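Alpha-glucosidase ([Eubacterium] rectale, PDB 6PNR) is a family GH31 glycoside hydrolase that probably acts as a sulfoquinovosidase, cleaving sulfoquinovose from sulfolipid-derived glycosides. Local coordinates at residues A[574-579]-A[587-592]. Residues are numbered along the deposited sequence; the frame is centred on the assembly and turned at random.
Sequences RPLFMH and YDIQYE. With SO4 (sulfate ion), chain D.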
ATOM      1  N   ARG A 574       1.699 -26.298  21.488  1.00 25.72           N
ATOM      2  CA  ARG A 574       0.952 -25.457  22.413  1.00 25.80           C
ATOM      3  C   ARG A 574       1.723 -24.194  22.755  1.00 25.93           C
ATOM      4  O   ARG A 574       2.954 -24.220  22.865  1.00 28.88           O
ATOM      5  CB  ARG A 574       0.660 -26.213  23.719  1.00 27.43           C
ATOM      6  CG  ARG A 574       0.120 -27.597  23.471  1.00 32.26           C
ATOM      7  CD  ARG A 574      -0.034 -28.428  24.726  1.00 28.99           C
ATOM      8  NE  ARG A 574      -0.454 -29.786  24.365  1.00 33.40           N
ATOM      9  CZ  ARG A 574      -0.728 -30.752  25.235  1.00 33.74           C
ATOM     10  NH1 ARG A 574      -0.638 -30.519  26.542  1.00 29.74           N
ATOM     11  NH2 ARG A 574      -1.086 -31.955  24.794  1.00 31.39           N
ATOM     12  N   PRO A 575       1.028 -23.082  22.959  1.00 25.40           N
ATOM     13  CA  PRO A 575       1.713 -21.870  23.409  1.00 26.89           C
ATOM     14  C   PRO A 575       2.128 -22.018  24.863  1.00 33.21           C
ATOM     15  O   PRO A 575       1.528 -22.772  25.634  1.00 28.72           O
ATOM     16  CB  PRO A 575       0.654 -20.778  23.226  1.00 28.00           C
ATOM     17  CG  PRO A 575      -0.635 -21.487  23.354  1.00 31.76           C
ATOM     18  CD  PRO A 575      -0.422 -22.873  22.797  1.00 29.04           C
ATOM     19  N   LEU A 576       3.191 -21.309  25.230  1.00 31.04           N
ATOM     20  CA  LEU A 576       3.720 -21.487  26.577  1.00 32.96           C
ATOM     21  C   LEU A 576       2.667 -21.187  27.640  1.00 33.76           C
ATOM     22  O   LEU A 576       2.624 -21.863  28.675  1.00 35.72           O
ATOM     23  CB  LEU A 576       4.958 -20.614  26.766  1.00 32.05           C
ATOM     24  CG  LEU A 576       6.323 -21.260  26.529  1.00 30.69           C
ATOM     25  CD1 LEU A 576       6.454 -21.867  25.121  1.00 27.86           C
ATOM     26  CD2 LEU A 576       7.424 -20.230  26.761  1.00 35.06           C
ATOM     27  N   PHE A 577       1.783 -20.218  27.384  1.00 32.85           N
ATOM     28  CA  PHE A 577       0.796 -19.846  28.387  1.00 33.44           C
ATOM     29  C   PHE A 577      -0.304 -20.879  28.549  1.00 35.43           C
ATOM     30  O   PHE A 577      -1.131 -20.729  29.452  1.00 36.92           O
ATOM     31  CB  PHE A 577       0.191 -18.467  28.074  1.00 34.16           C
ATOM     32  CG  PHE A 577      -0.549 -18.383  26.761  1.00 31.29           C
ATOM     33  CD1 PHE A 577      -1.841 -18.858  26.639  1.00 31.61           C
ATOM     34  CD2 PHE A 577       0.045 -17.785  25.647  1.00 33.29           C
ATOM     35  CE1 PHE A 577      -2.528 -18.769  25.441  1.00 35.57           C
ATOM     36  CE2 PHE A 577      -0.644 -17.689  24.437  1.00 30.34           C
ATOM     37  CZ  PHE A 577      -1.934 -18.173  24.338  1.00 31.56           C
ATOM     38  N   MET A 578      -0.335 -21.925  27.719  1.00 36.41           N
ATOM     39  CA  MET A 578      -1.347 -22.957  27.898  1.00 31.94           C
ATOM     40  C   MET A 578      -1.087 -23.782  29.148  1.00 34.85           C
ATOM     41  O   MET A 578      -2.027 -24.346  29.716  1.00 34.18           O
ATOM     42  CB  MET A 578      -1.408 -23.874  26.678  1.00 32.98           C
ATOM     43  CG  MET A 578      -2.517 -24.903  26.753  1.00 30.73           C
ATOM     44  SD  MET A 578      -2.851 -25.670  25.167  1.00 36.27           S
ATOM     45  CE  MET A 578      -3.903 -24.428  24.408  1.00 29.98           C
ATOM     46  N   HIS A 579       0.169 -23.871  29.591  1.00 30.37           N
ATOM     47  CA  HIS A 579       0.500 -24.614  30.798  1.00 38.02           C
ATOM     48  C   HIS A 579       1.163 -23.755  31.860  1.00 40.69           C
ATOM     49  O   HIS A 579       1.442 -24.258  32.953  1.00 39.27           O
ATOM     50  CB  HIS A 579       1.412 -25.801  30.476  1.00 31.97           C
ATOM     51  CG  HIS A 579       0.742 -26.869  29.677  1.00 39.02           C
ATOM     52  ND1 HIS A 579      -0.289 -27.634  30.179  1.00 34.25           N
ATOM     53  CD2 HIS A 579       0.956 -27.302  28.411  1.00 35.84           C
ATOM     54  CE1 HIS A 579      -0.682 -28.493  29.254  1.00 38.21           C
ATOM     55  NE2 HIS A 579       0.050 -28.306  28.170  1.00 31.78           N
ATOM     56  N   TYR A 587       2.861 -14.952  27.247  1.00 33.86           N
ATOM     57  CA  TYR A 587       1.875 -14.424  26.314  1.00 32.52           C
ATOM     58  C   TYR A 587       2.492 -13.675  25.139  1.00 35.59           C
ATOM     59  O   TYR A 587       1.771 -13.360  24.187  1.00 36.13           O
ATOM     60  CB  TYR A 587       0.884 -13.525  27.063  1.00 33.13           C
ATOM     61  CG  TYR A 587       0.013 -14.332  28.002  1.00 32.53           C
ATOM     62  CD1 TYR A 587      -1.202 -14.855  27.585  1.00 29.24           C
ATOM     63  CD2 TYR A 587       0.439 -14.608  29.293  1.00 36.23           C
ATOM     64  CE1 TYR A 587      -1.982 -15.619  28.456  1.00 35.69           C
ATOM     65  CE2 TYR A 587      -0.318 -15.356  30.155  1.00 39.35           C
ATOM     66  CZ  TYR A 587      -1.525 -15.863  29.740  1.00 34.75           C
ATOM     67  OH  TYR A 587      -2.255 -16.614  30.637  1.00 36.21           O
ATOM     68  N   ASP A 588       3.793 -13.387  25.171  1.00 35.99           N
ATOM     69  CA  ASP A 588       4.444 -12.625  24.110  1.00 35.18           C
ATOM     70  C   ASP A 588       5.332 -13.475  23.221  1.00 36.27           C
ATOM     71  O   ASP A 588       5.938 -12.948  22.281  1.00 32.33           O
ATOM     72  CB  ASP A 588       5.285 -11.491  24.701  1.00 34.14           C
ATOM     73  CG  ASP A 588       4.445 -10.447  25.398  1.00 44.39           C
ATOM     74  OD1 ASP A 588       3.363 -10.095  24.867  1.00 42.37           O
ATOM     75  OD2 ASP A 588       4.869  -9.983  26.478  1.00 45.03           O
ATOM     76  N   ILE A 589       5.443 -14.765  23.499  1.00 36.63           N
ATOM     77  CA  ILE A 589       6.408 -15.628  22.837  1.00 34.60           C
ATOM     78  C   ILE A 589       5.700 -16.403  21.735  1.00 39.17           C
ATOM     79  O   ILE A 589       4.701 -17.084  21.988  1.00 32.68           O
ATOM     80  CB  ILE A 589       7.069 -16.575  23.848  1.00 39.01           C
ATOM     81  CG1 ILE A 589       8.040 -15.776  24.737  1.00 34.47           C
ATOM     82  CG2 ILE A 589       7.749 -17.732  23.124  1.00 39.04           C
ATOM     83  CD1 ILE A 589       8.464 -16.498  25.986  1.00 35.86           C
ATOM     84  N   GLN A 590       6.218 -16.314  20.511  1.00 33.25           N
ATOM     85  CA  GLN A 590       5.592 -17.039  19.415  1.00 26.58           C
ATOM     86  C   GLN A 590       6.560 -17.889  18.602  1.00 30.68           C
ATOM     87  O   GLN A 590       6.130 -18.509  17.621  1.00 29.66           O
ATOM     88  CB  GLN A 590       4.830 -16.066  18.492  1.00 28.22           C
ATOM     89  CG  GLN A 590       5.708 -15.141  17.662  1.00 30.17           C
ATOM     90  CD  GLN A 590       4.914 -14.297  16.675  1.00 33.46           C
ATOM     91  OE1 GLN A 590       3.946 -13.627  17.040  1.00 35.04           O
ATOM     92  NE2 GLN A 590       5.317 -14.336  15.407  1.00 33.91           N
ATOM     93  N   TYR A 591       7.842 -17.955  18.975  1.00 28.31           N
ATOM     94  CA  TYR A 591       8.790 -18.840  18.302  1.00 27.00           C
ATOM     95  C   TYR A 591       9.343 -19.916  19.239  1.00 29.56           C
ATOM     96  O   TYR A 591      10.333 -20.583  18.907  1.00 28.81           O
ATOM     97  CB  TYR A 591       9.912 -18.017  17.652  1.00 27.58           C
ATOM     98  CG  TYR A 591       9.383 -17.035  16.607  1.00 26.66           C
ATOM     99  CD1 TYR A 591       8.663 -17.480  15.506  1.00 29.58           C
ATOM    100  CD2 TYR A 591       9.588 -15.672  16.736  1.00 34.77           C
ATOM    101  CE1 TYR A 591       8.171 -16.585  14.554  1.00 27.52           C
ATOM    102  CE2 TYR A 591       9.114 -14.774  15.788  1.00 28.47           C
ATOM    103  CZ  TYR A 591       8.414 -15.234  14.704  1.00 26.62           C
ATOM    104  OH  TYR A 591       7.919 -14.334  13.790  1.00 30.93           O
ATOM    105  N   GLU A 592       8.721 -20.109  20.394  1.00 29.65           N
ATOM    106  CA  GLU A 592       8.859 -21.333  21.171  1.00 29.23           C
ATOM    107  C   GLU A 592       7.478 -21.958  21.321  1.00 27.27           C
ATOM    108  O   GLU A 592       6.465 -21.253  21.311  1.00 30.55           O
ATOM    109  CB  GLU A 592       9.453 -21.074  22.575  1.00 29.08           C
ATOM    110  CG  GLU A 592      10.593 -20.057  22.590  1.00 33.17           C
ATOM    111  CD  GLU A 592      11.214 -19.904  23.964  1.00 37.61           C
ATOM    112  OE1 GLU A 592      10.536 -20.235  24.961  1.00 32.55           O
ATOM    113  OE2 GLU A 592      12.376 -19.453  24.046  1.00 31.94           O
TER
HETATM  114  S   SO4 D 702       9.658 -14.787  20.600  1.00 58.50           S
HETATM  115  O1  SO4 D 702       8.269 -14.424  20.288  1.00 39.83           O
HETATM  116  O2  SO4 D 702      10.022 -14.207  21.903  1.00 52.46           O
HETATM  117  O3  SO4 D 702      10.562 -14.231  19.583  1.00 53.33           O
HETATM  118  O4  SO4 D 702       9.803 -16.253  20.660  1.00 39.45           O
HETATM  119  O   HOH W   1       4.557 -20.077  22.920  1.00 32.06           O
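Phe577 and Tyr587 bring the two backbones of 574-579 and 587-592 closest, their CA atoms 5.9 Å apart, and no direct hydrogen bond joins the segments. Pro575 to Met578 make a single turn, held by a hydrogen bond from Met578 N to Pro575 O. The two aromatic rings lie almost parallel, planes at 7°, but slid so far apart that they barely overlap. Instead, Phe577 CB sits over the centre of the Tyr587 ring, a CH-pi contact of 3.6 Å to the centroid. Phe577 CG lies between its backbone N and carbonyl carbon (chi1 62°), which turns one face of the ring to Tyr587, with Tyr587 CD1 over its rim. Pro575 CB covers the opposite face of the Phe577 ring. Tyr587 OH hydrogen-bonds to the carbonyl of Glu581, in the chain between the segments. A leucine in place of Tyr587 would probably lose the flat surface under Phe577 CB and leave the Glu581 carbonyl without this hydroxyl partner. Further along, Leu576 CD2 makes apolar packing with Ile589 CD1 at 4.0 Å and a van der Waals contact with the carboxylate oxygen Glu592 OE1 at 3.6 Å. The other oxygen, OE2, accepts a hydrogen bond from Tyr615 N. One water accepts from Leu576 N and also lies near the carbonyls of Ile589 and Glu592. On 587-592, a sulfate, probably from the crystallisation liquor, takes hydrogen bonds from Gln590 N and Tyr591 N. The contact closes the long connection between antiparallel strands 573-574 and 593-595, in the C-terminal beta domain of the GH31 fold.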